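Local coordinates for antifreeze protein (Marinomonas primoryensis, PDB 3P4G) that probably binds ice by way of ordered, clathrate-like water on a right-handed beta-helix that binds a row of calcium ions, at residues 95-100 against 114-119; 49-54 against 76-81; 275-280 against 302-307. All blocks are in the same frame, centred on the assembly; numbering follows the deposited sequence.

Contact 2 (49-54 with 76-81) closes before contact 1 (95-100 with 114-119) opens, and contact 3 (275-280 with 302-307) follows far along the chain. Contacts 1 and 2 are neighbouring steps of one parallel strand ladder: strands 77-78 and 96-97 hydrogen-bond to each other, the contact centres are 10 Å apart, and one calcium ion (chain G) takes ligands from both. Contact 3 belongs to the other ladder, on strands 279-282 and 305-308, beyond the chain's centre, with centres 45 Å from contact 1 and 54 Å from contact 2. Together they sample a long calcium-bound beta-helix in its repeating coils and at its C-terminal end.

Contact 1 of 3, residues 95-100 against 114-119; sequences KIDAGT and AVDAGT. With CA (calcium ion), chain H; CA (calcium ion), chain G; CA (calcium ion), chain I.
Matching first torsions set Asp97 and Asp116 alongside each other: with each CG anti to its own backbone N (chi1 174° and 180°), the side chains of these paired residues run out in the same direction. Their carboxylates lie side by side with planes only 8° apart, and Asp97 OD1 comes 4.0 Å from Asp116 OD2. Each OD1 is also turned along its own chain: Asp97 OD1 accepts from Gly99 N at 2.8 Å, approached from above the carboxylate plane, and Asp116 does the same with Gly118 N. These are two successive Asx turns, which fix the rotation of the acids. Water 2 donates to Asp97 OD1 at 2.7 Å and, weakly, to Asp116 OD2. Water 1 links Asp116 OD2 to NZ of Lys95, whose extended chain passes over Ala114 CB and whose main polar partner is Asn73.

Between the strands, the parallel ladder is carried by Ile96 N to Ala114 O, Asp116 N to Ile96 O, and Ala98 N to Asp116 O, the last at 2.8 Å. Further on, calcium takes over from hydrogen bonding. The chain H ion is bound by Gly99 O at 2.4 Å, and across the contact by Ala117 O at 2.4 Å and Thr119 O at 2.2 Å; Gly101, Asp103 and Asp122 complete the shell of the same ion. At Gly118 a CB would collide with Gly99 O. Thr119 OG1 rests 3.3 Å from Thr100 CA, and the two threonines point the same way, extending an exposed row of repeated side chains that is consistent with an ice-binding face. Calcium draws close carbonyl oxygens that would otherwise repel one another, while the waters probably ease the charge of the two aspartates, with Lys95 helping Asp116 through water 1.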
loop_
_atom_site.group_PDB
_atom_site.type_symbol
_atom_site.label_atom_id
_atom_site.label_comp_id
_atom_site.label_asym_id
_atom_site.label_seq_id
_atom_site.Cartn_x
_atom_site.Cartn_y
_atom_site.Cartn_z
ATOM N N LYS A 95 -12.342 -6.872 16.768
ATOM C CA LYS A 95 -11.335 -5.828 16.624
ATOM C C LYS A 95 -10.099 -6.046 17.505
ATOM O O LYS A 95 -10.223 -6.384 18.666
ATOM C CB LYS A 95 -11.940 -4.450 16.947
ATOM C CG LYS A 95 -10.886 -3.306 16.930
ATOM C CD LYS A 95 -11.566 -1.923 17.133
ATOM C CE LYS A 95 -10.478 -0.861 17.119
ATOM N NZ LYS A 95 -11.093 0.489 17.205
ATOM N N ILE A 96 -8.925 -5.801 16.943
ATOM C CA ILE A 96 -7.654 -5.819 17.710
ATOM C C ILE A 96 -7.159 -4.387 17.848
ATOM O O ILE A 96 -7.140 -3.612 16.874
ATOM C CB ILE A 96 -6.577 -6.660 17.015
ATOM C CG1 ILE A 96 -6.970 -8.166 17.023
ATOM C CG2 ILE A 96 -5.169 -6.490 17.709
ATOM C CD1 ILE A 96 -6.048 -8.992 16.111
ATOM N N ASP A 97 -6.765 -4.029 19.069
ATOM C CA ASP A 97 -6.067 -2.759 19.268
ATOM C C ASP A 97 -4.742 -3.123 19.964
ATOM O O ASP A 97 -4.751 -3.724 21.054
ATOM C CB ASP A 97 -6.909 -1.879 20.174
ATOM C CG ASP A 97 -6.209 -0.562 20.568
ATOM O OD1 ASP A 97 -5.167 -0.171 19.967
ATOM O OD2 ASP A 97 -6.780 0.111 21.488
ATOM N N ALA A 98 -3.638 -2.806 19.309
ATOM C CA ALA A 98 -2.314 -3.046 19.901
ATOM C C ALA A 98 -1.916 -1.913 20.874
ATOM O O ALA A 98 -0.986 -2.070 21.669
ATOM C CB ALA A 98 -1.246 -3.241 18.792
ATOM N N GLY A 99 -2.654 -0.825 20.876
ATOM C CA GLY A 99 -2.386 0.322 21.738
ATOM C C GLY A 99 -1.095 1.079 21.481
ATOM O O GLY A 99 -0.385 0.903 20.460
ATOM N N THR A 100 -0.795 1.945 22.413
ATOM C CA THR A 100 0.507 2.604 22.406
ATOM C C THR A 100 1.638 1.557 22.535
ATOM O O THR A 100 1.398 0.385 22.877
ATOM C CB THR A 100 0.633 3.662 23.517
ATOM O OG1 THR A 100 0.688 3.022 24.805
ATOM C CG2 THR A 100 -0.543 4.652 23.505
ATOM N N ALA A 114 -11.715 -4.666 12.397
ATOM C CA ALA A 114 -10.721 -3.614 12.404
ATOM C C ALA A 114 -9.445 -3.993 13.166
ATOM O O ALA A 114 -9.482 -4.781 14.133
ATOM C CB ALA A 114 -11.314 -2.373 13.003
ATOM N N VAL A 115 -8.309 -3.465 12.724
ATOM C CA VAL A 115 -7.041 -3.675 13.456
ATOM C C VAL A 115 -6.405 -2.304 13.598
ATOM O O VAL A 115 -6.252 -1.597 12.585
ATOM C CB VAL A 115 -6.065 -4.558 12.672
ATOM C CG1 VAL A 115 -4.704 -4.603 13.385
ATOM C CG2 VAL A 115 -6.653 -5.974 12.508
ATOM N N ASP A 116 -6.022 -1.933 14.835
ATOM C CA ASP A 116 -5.411 -0.643 15.084
ATOM C C ASP A 116 -4.108 -0.900 15.794
ATOM O O ASP A 116 -4.108 -1.426 16.911
ATOM C CB ASP A 116 -6.376 0.198 15.966
ATOM C CG ASP A 116 -5.820 1.596 16.305
ATOM O OD1 ASP A 116 -4.742 2.006 15.799
ATOM O OD2 ASP A 116 -6.493 2.297 17.117
ATOM N N ALA A 117 -2.983 -0.654 15.106
ATOM C CA ALA A 117 -1.685 -0.918 15.722
ATOM C C ALA A 117 -1.287 0.208 16.661
ATOM O O ALA A 117 -0.392 0.021 17.508
ATOM C CB ALA A 117 -0.599 -1.189 14.659
ATOM N N GLY A 118 -1.962 1.349 16.527
ATOM C CA GLY A 118 -1.810 2.528 17.397
ATOM C C GLY A 118 -0.513 3.292 17.195
ATOM O O GLY A 118 0.217 3.102 16.205
ATOM N N THR A 119 -0.245 4.178 18.136
ATOM C CA THR A 119 1.028 4.902 18.178
ATOM C C THR A 119 2.156 3.844 18.367
ATOM O O THR A 119 1.915 2.642 18.603
ATOM C CB THR A 119 1.084 5.914 19.323
ATOM O OG1 THR A 119 1.162 5.201 20.560
ATOM C CG2 THR A 119 -0.204 6.863 19.318
HETATM CA CA CA H . 1.436 0.484 18.925
HETATM CA CA CA G . 0.910 -1.863 23.051
HETATM CA CA CA I . 2.024 2.735 14.688
HETATM O O HOH W 1 -8.504 1.329 18.672
HETATM O O HOH W 2 -4.700 2.469 19.496
#

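Contact 2 of 3, residues 49-54 against 76-81; sequences TLNVLA and VLDMGT. With CA (calcium ion), chain F; CA (calcium ion), chain E; CA (calcium ion), chain G.
Asn51 and Asp78 run out alongside each other, the amide of one stacked on the carboxylate of the other at 24° between planes. Both have CG anti to the backbone N (chi1 -174° and -178°), which is what lines them up, and Asn51 ND2 lies 3.6 Å from Asp78 OD2. Each OD1 closes an Asx turn within its own segment: Asn51 OD1 accepts from Leu53 N at 3.0 Å, and Asp78 OD1 from Gly80 N, which approaches from above the carboxylate plane. Water 3 joins the pair, donating to Asn51 OD1 at 2.8 Å and also to Asp78 OD2. With an alanine in place of Asn51, Leu53 N would probably lose the acceptor that closes its turn, and water 3 would be left with Asp78 as its one partner of the pair.

This is one rung of the right-handed calcium-binding beta-helix, in which equivalent residues of successive coils stack in register. Backbone bonds from Leu50 N to Val76 O, Asp78 N to Leu50 O and Val52 N to Asp78 O make the parallel pairing.

On the buried side, Leu50 and Leu77 run alongside each other, Leu50 CD2 meeting Leu77 CD1 at 3.8 Å. The same Leu77 CD1 comes 3.5 Å from Leu50 O. The bend at the second torsion of Met79 brings SD to 4.1 Å from Val52 CG2, and the bend at the third turns CE back toward the same methyl; Val59, on strand 58-61, touches both residues.

At the turn, the calcium of chain F bridges the coils, bound by Leu53 O at 2.4 Å and Met79 O at 2.3 Å, with Thr81 O also a ligand. Asp57 and Asp84 contribute to the same site, and Thr81 OG1 packs against CA and CB of Ala54.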
loop_
_atom_site.group_PDB
_atom_site.type_symbol
_atom_site.label_atom_id
_atom_site.label_comp_id
_atom_site.label_asym_id
_atom_site.label_seq_id
_atom_site.Cartn_x
_atom_site.Cartn_y
_atom_site.Cartn_z
ATOM N N THR A 49 -13.876 -10.535 25.620
ATOM C CA THR A 49 -12.854 -9.519 25.524
ATOM C C THR A 49 -11.596 -9.994 26.288
ATOM O O THR A 49 -11.678 -10.662 27.331
ATOM C CB THR A 49 -13.331 -8.141 26.040
ATOM O OG1 THR A 49 -13.777 -8.273 27.386
ATOM C CG2 THR A 49 -14.474 -7.621 25.167
ATOM N N LEU A 50 -10.442 -9.647 25.732
ATOM C CA LEU A 50 -9.150 -10.028 26.276
ATOM C C LEU A 50 -8.324 -8.746 26.274
ATOM O O LEU A 50 -8.034 -8.172 25.231
ATOM C CB LEU A 50 -8.494 -11.134 25.408
ATOM C CG LEU A 50 -7.366 -11.955 26.044
ATOM C CD1 LEU A 50 -7.096 -13.211 25.189
ATOM C CD2 LEU A 50 -6.115 -11.085 26.172
ATOM N N ASN A 51 -7.951 -8.301 27.455
ATOM C CA ASN A 51 -7.207 -7.060 27.601
ATOM C C ASN A 51 -6.014 -7.268 28.545
ATOM O O ASN A 51 -6.171 -7.391 29.766
ATOM C CB ASN A 51 -8.170 -5.987 28.143
ATOM C CG ASN A 51 -7.547 -4.549 28.203
ATOM O OD1 ASN A 51 -6.346 -4.346 28.064
ATOM N ND2 ASN A 51 -8.398 -3.560 28.472
ATOM N N VAL A 52 -4.818 -7.269 27.972
ATOM C CA VAL A 52 -3.651 -7.539 28.796
ATOM C C VAL A 52 -3.041 -6.285 29.422
ATOM O O VAL A 52 -2.070 -6.384 30.196
ATOM C CB VAL A 52 -2.601 -8.427 28.040
ATOM C CG1 VAL A 52 -3.077 -9.918 27.999
ATOM C CG2 VAL A 52 -2.347 -7.934 26.619
ATOM N N LEU A 53 -3.641 -5.112 29.143
ATOM C CA LEU A 53 -3.405 -3.886 29.930
ATOM C C LEU A 53 -1.930 -3.467 29.873
ATOM O O LEU A 53 -1.237 -3.698 28.869
ATOM C CB LEU A 53 -3.888 -4.063 31.411
ATOM C CG LEU A 53 -5.401 -4.310 31.573
ATOM C CD1 LEU A 53 -5.752 -4.937 32.921
ATOM C CD2 LEU A 53 -6.202 -3.005 31.385
ATOM N N ALA A 54 -1.469 -2.813 30.917
ATOM C CA ALA A 54 -0.072 -2.338 30.914
ATOM C C ALA A 54 0.939 -3.491 30.943
ATOM O O ALA A 54 0.604 -4.670 31.219
ATOM C CB ALA A 54 0.192 -1.345 32.038
ATOM N N VAL A 76 -12.080 -6.062 20.809
ATOM C CA VAL A 76 -12.257 -7.349 21.464
ATOM C C VAL A 76 -10.950 -7.759 22.166
ATOM O O VAL A 76 -10.966 -8.189 23.348
ATOM C CB VAL A 76 -12.702 -8.413 20.448
ATOM C CG1 VAL A 76 -12.755 -9.795 21.088
ATOM C CG2 VAL A 76 -14.109 -7.997 19.864
ATOM N N LEU A 77 -9.840 -7.572 21.466
ATOM C CA LEU A 77 -8.541 -7.945 22.000
ATOM C C LEU A 77 -7.714 -6.654 22.081
ATOM O O LEU A 77 -7.504 -6.003 21.059
ATOM C CB LEU A 77 -7.914 -8.983 21.066
ATOM C CG LEU A 77 -6.477 -9.398 21.263
ATOM C CD1 LEU A 77 -6.036 -9.589 22.663
ATOM C CD2 LEU A 77 -6.317 -10.725 20.489
ATOM N N ASP A 78 -7.295 -6.292 23.300
ATOM C CA ASP A 78 -6.534 -5.054 23.532
ATOM C C ASP A 78 -5.193 -5.405 24.188
ATOM O O ASP A 78 -5.164 -6.029 25.276
ATOM C CB ASP A 78 -7.420 -4.097 24.372
ATOM C CG ASP A 78 -6.790 -2.752 24.648
ATOM O OD1 ASP A 78 -5.671 -2.443 24.217
ATOM O OD2 ASP A 78 -7.450 -1.961 25.369
ATOM N N MET A 79 -4.105 -5.075 23.500
ATOM C CA MET A 79 -2.744 -5.431 23.987
ATOM C C MET A 79 -2.304 -4.352 24.991
ATOM O O MET A 79 -1.376 -4.560 25.793
ATOM C CB MET A 79 -1.749 -5.561 22.834
ATOM C CG MET A 79 -2.149 -6.650 21.810
ATOM S SD MET A 79 -2.291 -8.329 22.529
ATOM C CE MET A 79 -0.582 -8.764 22.927
ATOM N N GLY A 80 -3.012 -3.232 24.961
ATOM C CA GLY A 80 -2.812 -2.108 25.906
ATOM C C GLY A 80 -1.537 -1.331 25.672
ATOM O O GLY A 80 -0.844 -1.455 24.621
ATOM N N THR A 81 -1.244 -0.471 26.637
ATOM C CA THR A 81 0.037 0.226 26.656
ATOM C C THR A 81 1.149 -0.823 26.712
ATOM O O THR A 81 0.936 -1.979 27.118
ATOM C CB THR A 81 0.178 1.224 27.841
ATOM O OG1 THR A 81 0.131 0.549 29.112
ATOM C CG2 THR A 81 -0.933 2.329 27.743
HETATM CA CA CA F . 0.424 -4.217 27.240
HETATM CA CA CA E . -0.142 -6.758 31.346
HETATM CA CA CA G . 0.910 -1.863 23.051
HETATM O O HOH W 3 -5.881 -1.621 27.819
#

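Contact 3 of 3, residues 275-280 against 302-307; sequences EGDDSI and NFEHIR. With CA (calcium ion), chain Q; CA (calcium ion), chain P.
Parallel strand pairing continues into a shared calcium site here, where strand 305-308 is laid beside strand 279-282 near the C-terminal end of the beta-helix; strand 311-314 pairs antiparallel with 305-308. His305 N bonds to Asp278 O, Ile280 N to His305 O and Arg307 N to Ile280 O.

Beside this ladder, Asp277 and His305 meet at right angles, carboxylate plane 90° from the ring. NE2 of His305 donates to Asp277 OD1 at 2.8 Å, near the ring plane, reaching the oxygen on its syn side but tilted well out of the carboxylate plane. On the buried face, Ile280 CB makes a CH-pi contact over one face of Phe303, 3.8 Å from the ring centroid and 17° off the normal, while Ile280 CG2 touches Ile306 CG1 at 3.8 Å.

Glu304, bent at its second torsion, grips the chain Q calcium with both oxygens, OE1 at 2.6 Å and OE2 at 2.5 Å. OE1 also accepts from Asp278 N at 2.8 Å, so one oxygen serves metal and backbone. Asp278 spans two ions, its OD2 2.4 Å from the chain Q calcium and its OD1 2.3 Å from the chain P calcium.

Gly276 O, Asn274 and waters 4 and 5 complete the chain Q shell. A bidentate glutamate and two waters thus join the usual carbonyl and aspartate ligands, an arrangement consistent with a terminal site of the calcium-binding beta-helix.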
loop_
_atom_site.group_PDB
_atom_site.type_symbol
_atom_site.label_atom_id
_atom_site.label_comp_id
_atom_site.label_asym_id
_atom_site.label_seq_id
_atom_site.Cartn_x
_atom_site.Cartn_y
_atom_site.Cartn_z
ATOM N N GLU A 275 2.557 21.022 -15.575
ATOM C CA GLU A 275 3.556 22.097 -15.428
ATOM C C GLU A 275 4.906 21.463 -15.148
ATOM O O GLU A 275 4.955 20.408 -14.548
ATOM C CB GLU A 275 3.202 23.028 -14.249
ATOM C CG GLU A 275 1.860 23.769 -14.421
ATOM C CD GLU A 275 0.578 22.982 -13.972
ATOM O OE1 GLU A 275 0.547 21.735 -13.765
ATOM O OE2 GLU A 275 -0.461 23.666 -13.842
ATOM N N GLY A 276 5.965 22.167 -15.524
ATOM C CA GLY A 276 7.339 21.745 -15.185
ATOM C C GLY A 276 8.010 21.210 -16.432
ATOM O O GLY A 276 7.426 21.179 -17.560
ATOM N N ASP A 277 9.237 20.738 -16.234
ATOM C CA ASP A 277 10.127 20.295 -17.314
ATOM C C ASP A 277 10.044 18.789 -17.354
ATOM O O ASP A 277 10.607 18.094 -16.500
ATOM C CB ASP A 277 11.543 20.751 -16.982
ATOM C CG ASP A 277 12.491 20.550 -18.119
ATOM O OD1 ASP A 277 12.110 20.919 -19.251
ATOM O OD2 ASP A 277 13.621 20.062 -17.873
ATOM N N ASP A 278 9.236 18.292 -18.286
ATOM C CA ASP A 278 8.819 16.891 -18.266
ATOM C C ASP A 278 9.401 16.099 -19.450
ATOM O O ASP A 278 9.464 16.595 -20.610
ATOM C CB ASP A 278 7.302 16.828 -18.240
ATOM C CG ASP A 278 6.719 17.555 -17.023
ATOM O OD1 ASP A 278 6.928 17.103 -15.870
ATOM O OD2 ASP A 278 6.081 18.606 -17.224
ATOM N N SER A 279 9.762 14.841 -19.145
ATOM C CA SER A 279 10.417 13.911 -20.067
ATOM C C SER A 279 9.653 12.620 -20.222
ATOM O O SER A 279 9.093 12.092 -19.251
ATOM C CB SER A 279 11.845 13.537 -19.577
ATOM O OG SER A 279 12.665 14.693 -19.384
ATOM N N ILE A 280 9.643 12.127 -21.442
ATOM C CA ILE A 280 8.986 10.834 -21.699
ATOM C C ILE A 280 9.927 9.990 -22.539
ATOM O O ILE A 280 10.507 10.480 -23.520
ATOM C CB ILE A 280 7.559 10.979 -22.327
ATOM C CG1 ILE A 280 6.850 9.607 -22.384
ATOM C CG2 ILE A 280 7.567 11.608 -23.769
ATOM C CD1 ILE A 280 5.429 9.652 -22.951
ATOM N N ASN A 302 2.655 17.204 -25.485
ATOM C CA ASN A 302 2.711 18.107 -24.349
ATOM C C ASN A 302 4.058 17.990 -23.570
ATOM O O ASN A 302 4.439 18.926 -22.863
ATOM C CB ASN A 302 1.499 17.898 -23.446
ATOM C CG ASN A 302 1.482 16.517 -22.811
ATOM O OD1 ASN A 302 0.921 15.533 -23.379
ATOM N ND2 ASN A 302 2.134 16.409 -21.698
ATOM N N PHE A 303 4.794 16.886 -23.800
ATOM C CA PHE A 303 6.082 16.671 -23.110
ATOM C C PHE A 303 7.193 17.535 -23.688
ATOM O O PHE A 303 7.338 17.621 -24.909
ATOM C CB PHE A 303 6.503 15.220 -23.141
ATOM C CG PHE A 303 5.830 14.402 -22.085
ATOM C CD1 PHE A 303 4.532 13.911 -22.293
ATOM C CD2 PHE A 303 6.496 14.135 -20.857
ATOM C CE1 PHE A 303 3.872 13.171 -21.240
ATOM C CE2 PHE A 303 5.874 13.399 -19.827
ATOM C CZ PHE A 303 4.567 12.911 -20.023
ATOM N N GLU A 304 7.973 18.162 -22.798
ATOM C CA GLU A 304 9.105 18.976 -23.259
ATOM C C GLU A 304 10.223 18.137 -23.923
ATOM O O GLU A 304 10.888 18.602 -24.862
ATOM C CB GLU A 304 9.651 19.843 -22.129
ATOM C CG GLU A 304 8.711 20.950 -21.722
ATOM C CD GLU A 304 7.557 20.546 -20.819
ATOM O OE1 GLU A 304 7.546 19.439 -20.202
ATOM O OE2 GLU A 304 6.671 21.406 -20.675
ATOM N N HIS A 305 10.438 16.926 -23.442
ATOM C CA HIS A 305 11.525 16.110 -23.943
ATOM C C HIS A 305 11.000 14.750 -24.275
ATOM O O HIS A 305 10.329 14.141 -23.456
ATOM C CB HIS A 305 12.641 15.984 -22.901
ATOM C CG HIS A 305 13.033 17.299 -22.312
ATOM N ND1 HIS A 305 13.903 18.163 -22.943
ATOM C CD2 HIS A 305 12.555 17.962 -21.233
ATOM C CE1 HIS A 305 14.008 19.269 -22.224
ATOM N NE2 HIS A 305 13.204 19.172 -21.175
ATOM N N ILE A 306 11.399 14.229 -25.425
ATOM C CA ILE A 306 10.823 12.971 -25.900
ATOM C C ILE A 306 11.920 12.130 -26.516
ATOM O O ILE A 306 12.543 12.539 -27.500
ATOM C CB ILE A 306 9.663 13.134 -26.947
ATOM C CG1 ILE A 306 8.573 14.074 -26.419
ATOM C CG2 ILE A 306 9.074 11.734 -27.329
ATOM C CD1 ILE A 306 7.485 14.449 -27.542
ATOM N N ARG A 307 12.177 10.980 -25.905
ATOM C CA ARG A 307 13.144 10.033 -26.460
ATOM C C ARG A 307 12.387 8.814 -26.975
ATOM O O ARG A 307 11.427 8.386 -26.359
ATOM C CB ARG A 307 14.178 9.626 -25.376
ATOM C CG ARG A 307 15.129 8.498 -25.866
ATOM C CD ARG A 307 16.243 8.217 -24.895
ATOM N NE ARG A 307 17.165 9.359 -24.725
ATOM C CZ ARG A 307 18.168 9.676 -25.544
ATOM N NH1 ARG A 307 18.422 8.954 -26.637
ATOM N NH2 ARG A 307 18.948 10.714 -25.253
HETATM CA CA CA Q . 5.565 20.353 -18.712
HETATM CA CA CA P . 5.350 18.077 -14.458
HETATM O O HOH W 4 4.178 18.987 -20.117
HETATM O O HOH W 5 4.583 22.626 -18.796
#